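Long-range contacts in Non-structural protein 3 (Porcine deltacoronavirus, PDB 6LN0), which probably binds ADP-ribose through its macro domain and probably cleaves the viral polyprotein through its papain-like protease domain: residues Q105-I110 against P120-G125; H116-I121 against T150-N155; D352-K357 against E386-A391; V378-S383 against V417-H422. All coordinates share one frame; numbering follows the deposited sequence.

Contact 1 of 4, residues Q105-I110 against P120-G125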
loop_
_atom_site.group_PDB
_atom_site.type_symbol
_atom_site.label_atom_id
_atom_site.label_comp_id
_atom_site.label_asym_id
_atom_site.label_seq_id
_atom_site.Cartn_x
_atom_site.Cartn_y
_atom_site.Cartn_z
ATOM N N GLN A 105 10.383 -22.047 -26.848
ATOM C CA GLN A 105 9.662 -22.913 -27.764
ATOM C C GLN A 105 9.952 -24.392 -27.516
ATOM O O GLN A 105 9.303 -25.244 -28.134
ATOM C CB GLN A 105 9.970 -22.526 -29.215
ATOM C CG GLN A 105 9.396 -21.156 -29.634
ATOM C CD GLN A 105 7.912 -21.203 -29.999
ATOM O OE1 GLN A 105 7.382 -22.259 -30.360
ATOM N NE2 GLN A 105 7.235 -20.055 -29.899
ATOM N N ALA A 106 10.888 -24.722 -26.617
ATOM C CA ALA A 106 11.048 -26.115 -26.220
ATOM C C ALA A 106 10.011 -26.506 -25.179
ATOM O O ALA A 106 9.412 -27.581 -25.269
ATOM C CB ALA A 106 12.458 -26.366 -25.689
ATOM N N TYR A 107 9.766 -25.644 -24.195
ATOM C CA TYR A 107 8.747 -25.955 -23.197
ATOM C C TYR A 107 7.344 -25.840 -23.779
ATOM O O TYR A 107 6.437 -26.580 -23.371
ATOM C CB TYR A 107 8.889 -25.036 -21.995
ATOM C CG TYR A 107 10.127 -25.273 -21.182
ATOM C CD1 TYR A 107 11.301 -24.598 -21.466
ATOM C CD2 TYR A 107 10.118 -26.159 -20.113
ATOM C CE1 TYR A 107 12.433 -24.802 -20.719
ATOM C CE2 TYR A 107 11.246 -26.373 -19.358
ATOM C CZ TYR A 107 12.402 -25.686 -19.663
ATOM O OH TYR A 107 13.538 -25.887 -18.912
ATOM N N LYS A 108 7.140 -24.883 -24.698
ATOM C CA LYS A 108 5.900 -24.828 -25.466
ATOM C C LYS A 108 5.685 -26.140 -26.190
ATOM O O LYS A 108 4.573 -26.679 -26.230
ATOM C CB LYS A 108 5.947 -23.675 -26.476
ATOM C CG LYS A 108 4.573 -23.189 -26.954
ATOM C CD LYS A 108 4.608 -22.612 -28.384
ATOM C CE LYS A 108 3.212 -22.194 -28.860
ATOM N NZ LYS A 108 2.577 -23.202 -29.760
ATOM N N SER A 109 6.763 -26.675 -26.749
ATOM C CA SER A 109 6.726 -27.938 -27.454
ATOM C C SER A 109 6.315 -29.097 -26.554
ATOM O O SER A 109 5.796 -30.098 -27.055
ATOM C CB SER A 109 8.103 -28.166 -28.073
ATOM O OG SER A 109 8.289 -29.510 -28.430
ATOM N N ILE A 110 6.498 -28.965 -25.246
ATOM C CA ILE A 110 6.258 -30.054 -24.310
ATOM C C ILE A 110 4.849 -30.002 -23.742
ATOM O O ILE A 110 4.150 -31.018 -23.678
ATOM C CB ILE A 110 7.311 -29.994 -23.180
ATOM C CG1 ILE A 110 8.680 -30.448 -23.679
ATOM C CG2 ILE A 110 6.848 -30.775 -21.935
ATOM C CD1 ILE A 110 9.793 -30.136 -22.717
ATOM N N PRO A 120 13.017 -32.890 -16.306
ATOM C CA PRO A 120 14.370 -32.401 -16.020
ATOM C C PRO A 120 14.546 -31.017 -16.625
ATOM O O PRO A 120 14.246 -30.798 -17.801
ATOM C CB PRO A 120 15.273 -33.435 -16.709
ATOM C CG PRO A 120 14.345 -34.215 -17.649
ATOM C CD PRO A 120 13.032 -34.215 -16.946
ATOM N N ILE A 121 15.035 -30.077 -15.810
ATOM C CA ILE A 121 15.254 -28.724 -16.307
ATOM C C ILE A 121 16.154 -28.788 -17.528
ATOM O O ILE A 121 17.181 -29.480 -17.527
ATOM C CB ILE A 121 15.850 -27.840 -15.206
ATOM C CG1 ILE A 121 14.857 -27.715 -14.060
ATOM C CG2 ILE A 121 16.214 -26.472 -15.751
ATOM C CD1 ILE A 121 15.505 -27.356 -12.777
ATOM N N LEU A 122 15.739 -28.113 -18.599
ATOM C CA LEU A 122 16.445 -28.194 -19.866
ATOM C C LEU A 122 17.720 -27.368 -19.805
ATOM O O LEU A 122 17.805 -26.374 -19.082
ATOM C CB LEU A 122 15.558 -27.708 -21.018
ATOM C CG LEU A 122 14.132 -28.257 -21.172
ATOM C CD1 LEU A 122 13.554 -27.838 -22.523
ATOM C CD2 LEU A 122 14.071 -29.791 -21.005
ATOM N N GLY A 123 18.722 -27.792 -20.567
ATOM C CA GLY A 123 19.969 -27.056 -20.606
ATOM C C GLY A 123 20.918 -27.337 -19.466
ATOM O O GLY A 123 21.651 -26.436 -19.043
ATOM N N ALA A 124 20.922 -28.558 -18.941
ATOM C CA ALA A 124 21.994 -28.972 -18.052
ATOM C C ALA A 124 23.200 -29.439 -18.874
ATOM O O ALA A 124 23.129 -29.621 -20.095
ATOM C CB ALA A 124 21.514 -30.067 -17.097
ATOM N N GLY A 125 24.325 -29.617 -18.192
ATOM C CA GLY A 125 25.573 -29.946 -18.845
ATOM C C GLY A 125 26.464 -28.726 -19.026
ATOM O O GLY A 125 26.032 -27.575 -18.921
#
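Tyr107 of helix 99-110 reaches out to Leu122 in the loop that follows strand 117-120, a helix-to-loop contact inside the alpha/beta macro domain. One hydrogen bond crosses between the two segments: Leu122 N donates to Tyr107 OH at 3.1 Å, with an N-H...O angle of 160°. A tyrosine suits this place because its ring spans the gap from the helix while its hydroxyl satisfies a buried backbone N-H of the loop. With CG anti to the carbonyl carbon (chi1 -68°), the ring is carried toward the loop.

The aromatic interaction is a CH-pi contact. Leu122 CD1 lies over one face of the Tyr107 ring, 3.9 Å from its centroid and 20° off the normal. Leu122 and Tyr107 approach from opposite directions, and CG of Leu122 also presses on the phenol carbon, 3.4 Å from Tyr107 CZ. Helix 131-141 adds Ser134, Ala137 and Ala141 around the same tyrosine.

The remaining contacts are apolar. Ala106 is small enough to let the leucine come close to the helix backbone, and Ile110, one turn further on, approaches the same methyl more loosely, its CD1 4.4 Å from Leu122 CD1. Pro34 of strand 29-34 also touches Leu122. The glycine-rich loop begun here resembles the phosphate-binding loop of related macro domains, so the contact probably fixes the start of a ligand-binding segment. On the helix side of the leucine, its CD1 stands 3.7 Å from Ala106 CB.

Contact 2 of 4, residues H116-I121 against T150-N155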
loop_
_atom_site.group_PDB
_atom_site.type_symbol
_atom_site.label_atom_id
_atom_site.label_comp_id
_atom_site.label_asym_id
_atom_site.label_seq_id
_atom_site.Cartn_x
_atom_site.Cartn_y
_atom_site.Cartn_z
ATOM N N HIS A 116 0.154 -35.039 -16.478
ATOM C CA HIS A 116 1.154 -34.782 -15.450
ATOM C C HIS A 116 2.542 -34.918 -16.062
ATOM O O HIS A 116 2.967 -36.018 -16.423
ATOM C CB HIS A 116 1.015 -35.729 -14.265
ATOM C CG HIS A 116 2.203 -35.689 -13.354
ATOM N ND1 HIS A 116 2.953 -36.806 -13.049
ATOM C CD2 HIS A 116 2.802 -34.649 -12.723
ATOM C CE1 HIS A 116 3.943 -36.462 -12.245
ATOM N NE2 HIS A 116 3.875 -35.160 -12.031
ATOM N N TYR A 117 3.262 -33.812 -16.139
ATOM C CA TYR A 117 4.575 -33.771 -16.755
ATOM C C TYR A 117 5.664 -33.856 -15.697
ATOM O O TYR A 117 5.549 -33.266 -14.617
ATOM C CB TYR A 117 4.739 -32.486 -17.556
ATOM C CG TYR A 117 3.882 -32.431 -18.793
ATOM C CD1 TYR A 117 4.340 -32.952 -19.999
ATOM C CD2 TYR A 117 2.624 -31.848 -18.768
ATOM C CE1 TYR A 117 3.567 -32.905 -21.146
ATOM C CE2 TYR A 117 1.844 -31.800 -19.913
ATOM C CZ TYR A 117 2.319 -32.327 -21.096
ATOM O OH TYR A 117 1.556 -32.275 -22.240
ATOM N N VAL A 118 6.724 -34.589 -16.016
ATOM C CA VAL A 118 7.919 -34.645 -15.191
ATOM C C VAL A 118 9.054 -34.167 -16.069
ATOM O O VAL A 118 9.322 -34.761 -17.120
ATOM C CB VAL A 118 8.177 -36.055 -14.645
ATOM C CG1 VAL A 118 9.422 -36.083 -13.829
ATOM C CG2 VAL A 118 6.995 -36.507 -13.814
ATOM N N ILE A 119 9.685 -33.066 -15.680
ATOM C CA ILE A 119 10.623 -32.431 -16.595
ATOM C C ILE A 119 11.959 -32.190 -15.901
ATOM O O ILE A 119 12.042 -31.393 -14.954
ATOM C CB ILE A 119 10.047 -31.120 -17.160
ATOM C CG1 ILE A 119 8.588 -31.305 -17.576
ATOM C CG2 ILE A 119 10.843 -30.648 -18.351
ATOM C CD1 ILE A 119 8.085 -30.240 -18.529
ATOM N N PRO A 120 13.017 -32.890 -16.306
ATOM C CA PRO A 120 14.370 -32.401 -16.020
ATOM C C PRO A 120 14.546 -31.017 -16.625
ATOM O O PRO A 120 14.246 -30.798 -17.801
ATOM C CB PRO A 120 15.273 -33.435 -16.709
ATOM C CG PRO A 120 14.345 -34.215 -17.649
ATOM C CD PRO A 120 13.032 -34.215 -16.946
ATOM N N ILE A 121 15.035 -30.077 -15.810
ATOM C CA ILE A 121 15.254 -28.724 -16.307
ATOM C C ILE A 121 16.154 -28.788 -17.528
ATOM O O ILE A 121 17.181 -29.480 -17.527
ATOM C CB ILE A 121 15.850 -27.840 -15.206
ATOM C CG1 ILE A 121 14.857 -27.715 -14.060
ATOM C CG2 ILE A 121 16.214 -26.472 -15.751
ATOM C CD1 ILE A 121 15.505 -27.356 -12.777
ATOM N N THR A 150 5.898 -31.411 -12.449
ATOM C CA THR A 150 7.074 -31.763 -11.666
ATOM C C THR A 150 8.330 -31.465 -12.467
ATOM O O THR A 150 8.555 -32.077 -13.515
ATOM C CB THR A 150 7.046 -33.243 -11.293
ATOM O OG1 THR A 150 5.954 -33.496 -10.403
ATOM C CG2 THR A 150 8.349 -33.642 -10.634
ATOM N N LEU A 151 9.151 -30.547 -11.973
ATOM C CA LEU A 151 10.490 -30.366 -12.509
ATOM C C LEU A 151 11.499 -31.051 -11.610
ATOM O O LEU A 151 11.275 -31.240 -10.412
ATOM C CB LEU A 151 10.875 -28.901 -12.648
ATOM C CG LEU A 151 9.860 -27.907 -13.158
ATOM C CD1 LEU A 151 9.214 -27.376 -11.927
ATOM C CD2 LEU A 151 10.577 -26.798 -13.898
ATOM N N VAL A 152 12.633 -31.397 -12.204
ATOM C CA VAL A 152 13.619 -32.261 -11.576
ATOM C C VAL A 152 14.981 -31.617 -11.737
ATOM O O VAL A 152 15.350 -31.211 -12.847
ATOM C CB VAL A 152 13.611 -33.676 -12.188
ATOM C CG1 VAL A 152 14.743 -34.518 -11.591
ATOM C CG2 VAL A 152 12.253 -34.340 -11.973
ATOM N N THR A 153 15.738 -31.554 -10.637
ATOM C CA THR A 153 16.953 -30.747 -10.625
ATOM C C THR A 153 18.218 -31.566 -10.323
ATOM O O THR A 153 18.932 -31.952 -11.254
ATOM C CB THR A 153 16.755 -29.571 -9.642
ATOM O OG1 THR A 153 17.947 -28.785 -9.553
ATOM C CG2 THR A 153 16.283 -30.029 -8.229
ATOM N N MET A 154 18.485 -31.857 -9.041
ATOM C CA MET A 154 19.790 -32.321 -8.533
ATOM C C MET A 154 20.863 -31.221 -8.564
ATOM O O MET A 154 22.035 -31.492 -8.827
ATOM C CB MET A 154 20.283 -33.559 -9.276
ATOM C CG MET A 154 19.725 -34.860 -8.777
ATOM S SD MET A 154 20.653 -36.146 -9.592
ATOM C CE MET A 154 21.351 -35.246 -10.986
ATOM N N ASN A 155 20.470 -29.977 -8.275
ATOM C CA ASN A 155 21.428 -28.888 -8.092
ATOM C C ASN A 155 21.200 -28.099 -6.808
ATOM O O ASN A 155 22.089 -27.339 -6.414
ATOM C CB ASN A 155 21.404 -27.930 -9.299
ATOM C CG ASN A 155 22.627 -27.011 -9.366
ATOM O OD1 ASN A 155 22.764 -26.080 -8.575
ATOM N ND2 ASN A 155 23.507 -27.261 -10.330
#
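His116 and Thr150 join their side chains at one end of a parallel strand pair, 117-120 beside 146-152, in the central sheet of the macro domain. Helix 131-141 connects the two strands, making a beta-alpha-beta unit. The imidazole uses its edge: NE2 lies 3.1 Å from Thr150 OG1, with the hydroxyl in the ring plane and a nearly straight bond of 175°. His116 CG stands anti to the backbone N (chi1 167°), which swings the ring across to the neighbouring strand. At the other ring nitrogen, ND1 bonds Ser29 OG, so both ends of the buried imidazole are held and its rotation is fixed.

Thr150 turns its hydroxyl to the histidine and its methyl toward Val118. On this face, shared by Val118, Thr150, Pro120 and Val152, the two valines cross at a slant, Val118 CG1 meeting Val152 CG2 at 3.8 Å. Beta-branched residues suit such extended strands. On the reverse face Ile119 and Leu151 point together, and Leu151 packs on Leu135 and Phe138 of the connecting helix. Beyond the strand, Ile121 lies alongside Thr153, its CD1 4.0 Å from Thr153 CB, while the threonine hydroxyl bonds His158.

In the backbone ladder Ile119 N lies 2.6 Å from Thr150 O, and Ile119 O accepts from Val152 N at 2.8 Å. Pro120 costs this ladder no bond, because the donors toward strand 146-152 are Ile119 N and Ile121 N; its own nitrogen is turned to the side of strand 29-34. The last rung is Ile121 N to Val152 O, 3.2 Å long and in the carbonyl plane.

Contact 3 of 4, residues D352-K357 against E386-A391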
loop_
_atom_site.group_PDB
_atom_site.type_symbol
_atom_site.label_atom_id
_atom_site.label_comp_id
_atom_site.label_asym_id
_atom_site.label_seq_id
_atom_site.Cartn_x
_atom_site.Cartn_y
_atom_site.Cartn_z
ATOM N N ASP A 352 -22.011 37.941 14.797
ATOM C CA ASP A 352 -21.643 39.163 15.504
ATOM C C ASP A 352 -20.379 38.897 16.305
ATOM O O ASP A 352 -20.442 38.189 17.327
ATOM C CB ASP A 352 -22.793 39.609 16.403
ATOM C CG ASP A 352 -22.564 40.982 17.011
ATOM O OD1 ASP A 352 -21.387 41.340 17.249
ATOM O OD2 ASP A 352 -23.574 41.684 17.268
ATOM N N PRO A 353 -19.228 39.440 15.908
ATOM C CA PRO A 353 -17.980 39.103 16.608
ATOM C C PRO A 353 -17.947 39.454 18.092
ATOM O O PRO A 353 -16.989 39.053 18.760
ATOM C CB PRO A 353 -16.904 39.883 15.830
ATOM C CG PRO A 353 -17.599 40.540 14.687
ATOM C CD PRO A 353 -18.973 39.968 14.561
ATOM N N ILE A 354 -18.917 40.188 18.641
ATOM C CA ILE A 354 -18.922 40.443 20.072
ATOM C C ILE A 354 -20.140 39.888 20.780
ATOM O O ILE A 354 -20.314 40.053 21.979
ATOM C CB ILE A 354 -18.758 41.950 20.391
ATOM C CG1 ILE A 354 -19.941 42.736 19.846
ATOM C CG2 ILE A 354 -17.430 42.482 19.856
ATOM C CD1 ILE A 354 -19.958 44.148 20.358
ATOM N N GLN A 355 -21.024 39.164 20.039
ATOM C CA GLN A 355 -22.202 38.569 20.634
ATOM C C GLN A 355 -22.447 37.199 19.996
ATOM O O GLN A 355 -23.051 37.102 18.918
ATOM C CB GLN A 355 -23.403 39.496 20.471
ATOM C CG GLN A 355 -24.685 38.865 20.849
ATOM C CD GLN A 355 -24.995 39.067 22.298
ATOM O OE1 GLN A 355 -24.265 38.596 23.174
ATOM N NE2 GLN A 355 -26.070 39.792 22.572
ATOM N N PRO A 356 -22.001 36.126 20.634
ATOM C CA PRO A 356 -22.193 34.790 20.057
ATOM C C PRO A 356 -23.645 34.349 20.101
ATOM O O PRO A 356 -24.383 34.642 21.044
ATOM C CB PRO A 356 -21.319 33.903 20.945
ATOM C CG PRO A 356 -21.320 34.611 22.268
ATOM C CD PRO A 356 -21.288 36.077 21.922
ATOM N N LYS A 357 -24.053 33.608 19.074
ATOM C CA LYS A 357 -25.457 33.235 18.941
ATOM C C LYS A 357 -25.597 31.768 18.562
ATOM O O LYS A 357 -24.686 31.153 18.004
ATOM C CB LYS A 357 -26.170 34.098 17.898
ATOM C CG LYS A 357 -25.810 35.597 17.956
ATOM C CD LYS A 357 -26.822 36.441 17.185
ATOM C CE LYS A 357 -26.283 37.848 16.891
ATOM N NZ LYS A 357 -27.264 38.602 16.063
ATOM N N GLU A 386 -15.606 44.721 14.172
ATOM C CA GLU A 386 -14.324 44.453 14.793
ATOM C C GLU A 386 -14.501 43.668 16.083
ATOM O O GLU A 386 -15.441 43.916 16.848
ATOM C CB GLU A 386 -13.549 45.751 15.085
ATOM C CG GLU A 386 -12.850 46.348 13.850
ATOM C CD GLU A 386 -11.368 45.975 13.752
ATOM O OE1 GLU A 386 -10.829 45.404 14.732
ATOM O OE2 GLU A 386 -10.746 46.240 12.688
ATOM N N PRO A 387 -13.613 42.723 16.344
ATOM C CA PRO A 387 -13.711 41.931 17.564
ATOM C C PRO A 387 -13.050 42.636 18.735
ATOM O O PRO A 387 -12.165 43.473 18.568
ATOM C CB PRO A 387 -12.937 40.663 17.194
ATOM C CG PRO A 387 -11.826 41.210 16.329
ATOM C CD PRO A 387 -12.467 42.319 15.515
ATOM N N THR A 388 -13.475 42.251 19.939
ATOM C CA THR A 388 -12.911 42.770 21.180
ATOM C C THR A 388 -12.263 41.683 22.030
ATOM O O THR A 388 -11.957 41.928 23.205
ATOM C CB THR A 388 -13.987 43.483 22.005
ATOM O OG1 THR A 388 -14.870 42.507 22.563
ATOM C CG2 THR A 388 -14.789 44.459 21.142
ATOM N N GLY A 389 -12.061 40.490 21.476
ATOM C CA GLY A 389 -11.343 39.431 22.145
ATOM C C GLY A 389 -10.567 38.619 21.128
ATOM O O GLY A 389 -10.494 38.995 19.954
ATOM N N PRO A 390 -9.994 37.488 21.541
ATOM C CA PRO A 390 -9.222 36.650 20.599
ATOM C C PRO A 390 -10.035 36.291 19.365
ATOM O O PRO A 390 -11.158 35.797 19.462
ATOM C CB PRO A 390 -8.883 35.400 21.418
ATOM C CG PRO A 390 -9.031 35.806 22.842
ATOM C CD PRO A 390 -10.046 36.920 22.899
ATOM N N ALA A 391 -9.471 36.559 18.193
ATOM C CA ALA A 391 -10.203 36.381 16.948
ATOM C C ALA A 391 -9.243 35.969 15.838
ATOM O O ALA A 391 -8.025 35.870 16.029
ATOM C CB ALA A 391 -10.956 37.655 16.559
#
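Pro353 turns its CB to the flank of Pro387 where two irregular loops meet, and no hydrogen bond joins the two segments. Their CA atoms come within 5.2 Å, and the rings touch only lightly, Pro353 CB lying 4.3 Å from Pro387 CB. In the papain-like protease part of the chain, the first loop leads from strand 338-346 to strand 358-360, which carries the zinc ligand Cys360; the second links strands 376-383 and 391-395.

The tighter contact is between methyls. Ile354 CG2 meets Thr388 CG2 at 3.5 Å, with the threonine OG1 slightly farther from the same carbon, at 3.7 Å. The two side chains slant across one another. Ile354 holds CG1 between its backbone N and carbonyl carbon (chi1 63°), leaving CG2 as the branch turned to the other loop. That same methyl lies 3.9 Å from Glu386 O.

What gives the first loop its shape is internal. Asp352 to Gln355 form a type I turn closed by Gln355 N to Asp352 O at 2.9 Å. Within it Asp352 makes an Asx turn, its OD1 accepting from Ile354 N on the anti side, 32° out of the carboxylate plane. Proline suits the second position because its ring fixes phi near the required value. Pro353 also rests on Val417, and Glu386 forms a salt bridge with Lys393.

Since carbon makes almost every approach and no hydrogen bond crosses, van der Waals fit holds the loops together, well covered at the prolines and open to solvent round Ile354 and Thr388, while the bonds to Asp352 preset the turn.

Contact 4 of 4, residues V378-S383 against V417-H422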
loop_
_atom_site.group_PDB
_atom_site.type_symbol
_atom_site.label_atom_id
_atom_site.label_comp_id
_atom_site.label_asym_id
_atom_site.label_seq_id
_atom_site.Cartn_x
_atom_site.Cartn_y
_atom_site.Cartn_z
ATOM N N VAL A 378 -16.210 29.024 20.937
ATOM C CA VAL A 378 -15.700 29.580 19.690
ATOM C C VAL A 378 -16.856 29.696 18.720
ATOM O O VAL A 378 -17.642 28.758 18.574
ATOM C CB VAL A 378 -14.586 28.710 19.082
ATOM C CG1 VAL A 378 -14.301 29.148 17.647
ATOM C CG2 VAL A 378 -13.337 28.780 19.928
ATOM N N ALA A 379 -16.952 30.830 18.033
ATOM C CA ALA A 379 -17.975 31.043 17.022
ATOM C C ALA A 379 -17.292 31.296 15.693
ATOM O O ALA A 379 -16.241 31.938 15.648
ATOM C CB ALA A 379 -18.881 32.232 17.378
ATOM N N ILE A 380 -17.869 30.776 14.618
ATOM C CA ILE A 380 -17.321 30.989 13.288
ATOM C C ILE A 380 -18.414 31.557 12.408
ATOM O O ILE A 380 -19.588 31.192 12.526
ATOM C CB ILE A 380 -16.703 29.720 12.639
ATOM C CG1 ILE A 380 -17.657 28.535 12.656
ATOM C CG2 ILE A 380 -15.356 29.370 13.273
ATOM C CD1 ILE A 380 -17.193 27.398 11.702
ATOM N N GLY A 381 -18.006 32.462 11.534
ATOM C CA GLY A 381 -18.881 33.131 10.594
ATOM C C GLY A 381 -18.033 34.146 9.870
ATOM O O GLY A 381 -16.811 34.144 10.008
ATOM N N THR A 382 -18.663 35.045 9.121
ATOM C CA THR A 382 -17.912 36.171 8.572
ATOM C C THR A 382 -18.661 37.475 8.780
ATOM O O THR A 382 -19.818 37.592 8.373
ATOM C CB THR A 382 -17.639 35.985 7.091
ATOM O OG1 THR A 382 -17.106 34.683 6.893
ATOM C CG2 THR A 382 -16.631 37.041 6.625
ATOM N N SER A 383 -17.996 38.452 9.392
ATOM C CA SER A 383 -18.491 39.825 9.437
ATOM C C SER A 383 -17.336 40.811 9.357
ATOM O O SER A 383 -16.202 40.506 9.738
ATOM C CB SER A 383 -19.294 40.131 10.704
ATOM O OG SER A 383 -19.948 41.403 10.600
ATOM N N VAL A 417 -13.563 39.361 10.128
ATOM C CA VAL A 417 -13.238 38.405 11.182
ATOM C C VAL A 417 -13.979 37.111 10.854
ATOM O O VAL A 417 -15.111 37.152 10.342
ATOM C CB VAL A 417 -13.600 38.962 12.576
ATOM C CG1 VAL A 417 -15.083 39.088 12.727
ATOM C CG2 VAL A 417 -13.048 38.066 13.673
ATOM N N VAL A 418 -13.311 35.971 11.043
ATOM C CA VAL A 418 -13.881 34.675 10.674
ATOM C C VAL A 418 -13.958 33.688 11.828
ATOM O O VAL A 418 -14.590 32.629 11.676
ATOM C CB VAL A 418 -13.144 34.030 9.479
ATOM C CG1 VAL A 418 -13.357 34.876 8.247
ATOM C CG2 VAL A 418 -11.655 33.819 9.788
ATOM N N ALA A 419 -13.390 34.002 12.981
ATOM C CA ALA A 419 -13.622 33.192 14.165
ATOM C C ALA A 419 -13.321 34.062 15.375
ATOM O O ALA A 419 -12.416 34.894 15.321
ATOM C CB ALA A 419 -12.743 31.932 14.168
ATOM N N THR A 420 -14.074 33.855 16.455
ATOM C CA THR A 420 -13.884 34.564 17.713
ATOM C C THR A 420 -14.042 33.580 18.858
ATOM O O THR A 420 -14.821 32.623 18.772
ATOM C CB THR A 420 -14.900 35.709 17.904
ATOM O OG1 THR A 420 -16.224 35.206 17.703
ATOM C CG2 THR A 420 -14.646 36.852 16.921
ATOM N N TYR A 421 -13.296 33.812 19.933
ATOM C CA TYR A 421 -13.443 33.046 21.165
ATOM C C TYR A 421 -14.067 33.924 22.243
ATOM O O TYR A 421 -13.585 35.028 22.506
ATOM C CB TYR A 421 -12.104 32.500 21.658
ATOM C CG TYR A 421 -12.236 31.892 23.023
ATOM C CD1 TYR A 421 -12.925 30.690 23.196
ATOM C CD2 TYR A 421 -11.729 32.530 24.150
ATOM C CE1 TYR A 421 -13.094 30.124 24.452
ATOM C CE2 TYR A 421 -11.889 31.967 25.408
ATOM C CZ TYR A 421 -12.571 30.750 25.541
ATOM O OH TYR A 421 -12.741 30.165 26.768
ATOM N N HIS A 422 -15.121 33.424 22.873
ATOM C CA HIS A 422 -15.884 34.147 23.883
ATOM C C HIS A 422 -15.758 33.397 25.204
ATOM O O HIS A 422 -16.399 32.361 25.398
ATOM C CB HIS A 422 -17.339 34.274 23.470
ATOM C CG HIS A 422 -17.540 34.754 22.062
ATOM N ND1 HIS A 422 -17.836 36.069 21.756
ATOM C CD2 HIS A 422 -17.533 34.086 20.882
ATOM C CE1 HIS A 422 -17.987 36.192 20.448
ATOM N NE2 HIS A 422 -17.810 35.002 19.895
#
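Ala379 and Thr420 face each other as a hydrogen-bonded antiparallel pair, with Ala379 N to Thr420 O at 2.9 Å and Thr420 N to Ala379 O at 3.0 Å. At the far end Val417 N donates to Ser383 O at 2.9 Å, whereas the return bond from Ser383 N to Val417 O is weak. Gly381 N to Val418 O is weak as well.

Side chains close over both faces. Val378 CG2 touches the edge of the Tyr421 ring, 3.8 Å from CD1, the two side chains crossing at about a right angle. Ile380 CG2 sits 3.8 Å from Ala419 CB, a small residue suited to the close approach of a non-hydrogen-bonded pair. On the reverse face Ala379 CB meets the edge of the His422 imidazole at NE2.

Between Ile380 and Ser383 the register slips by one residue, a beta bulge that sets Gly381 and Thr382 opposite Val418. Both strands belong to the large mixed beta sheet of the papain-like protease domain. At the bulge, Gly381 O approaches Val418 CA to 3.1 Å as a CA-H...O contact.

Farther out, Thr420 OG1 bonds Tyr351 OH and receives a weak bond from His422 NE2. His422 has CG anti to its carbonyl carbon (chi1 -48°), which brings the NE2 edge of the ring to Ala379 CB. Helix 313-322 covers Val378 with Ile317 and Val321, and its Gln314 NE2 reaches Val418 O; Leu268 of helix 260-270 packs on Ala419 and Tyr421.

The four contacts form two pairs at opposite ends of an elongated chain. Contacts 1 and 2, centres about 10 Å apart, belong to the macro domain and share Pro120 and Ile121; Ile110 of helix 99-110 also packs on Tyr117 and Ile119. Contacts 3 and 4, centres about 6 Å apart, lie in the papain-like protease part, and their segments alternate along the chain; the loops rest against the sheet where Pro353 and Pro356 meet His422 and where Pro390 O probably accepts from Tyr421 N. Contact 2 is about 65 Å from contact 4 between nearest atoms. The first pair closes before the second opens, consistent with separately folded functional domains joined in series.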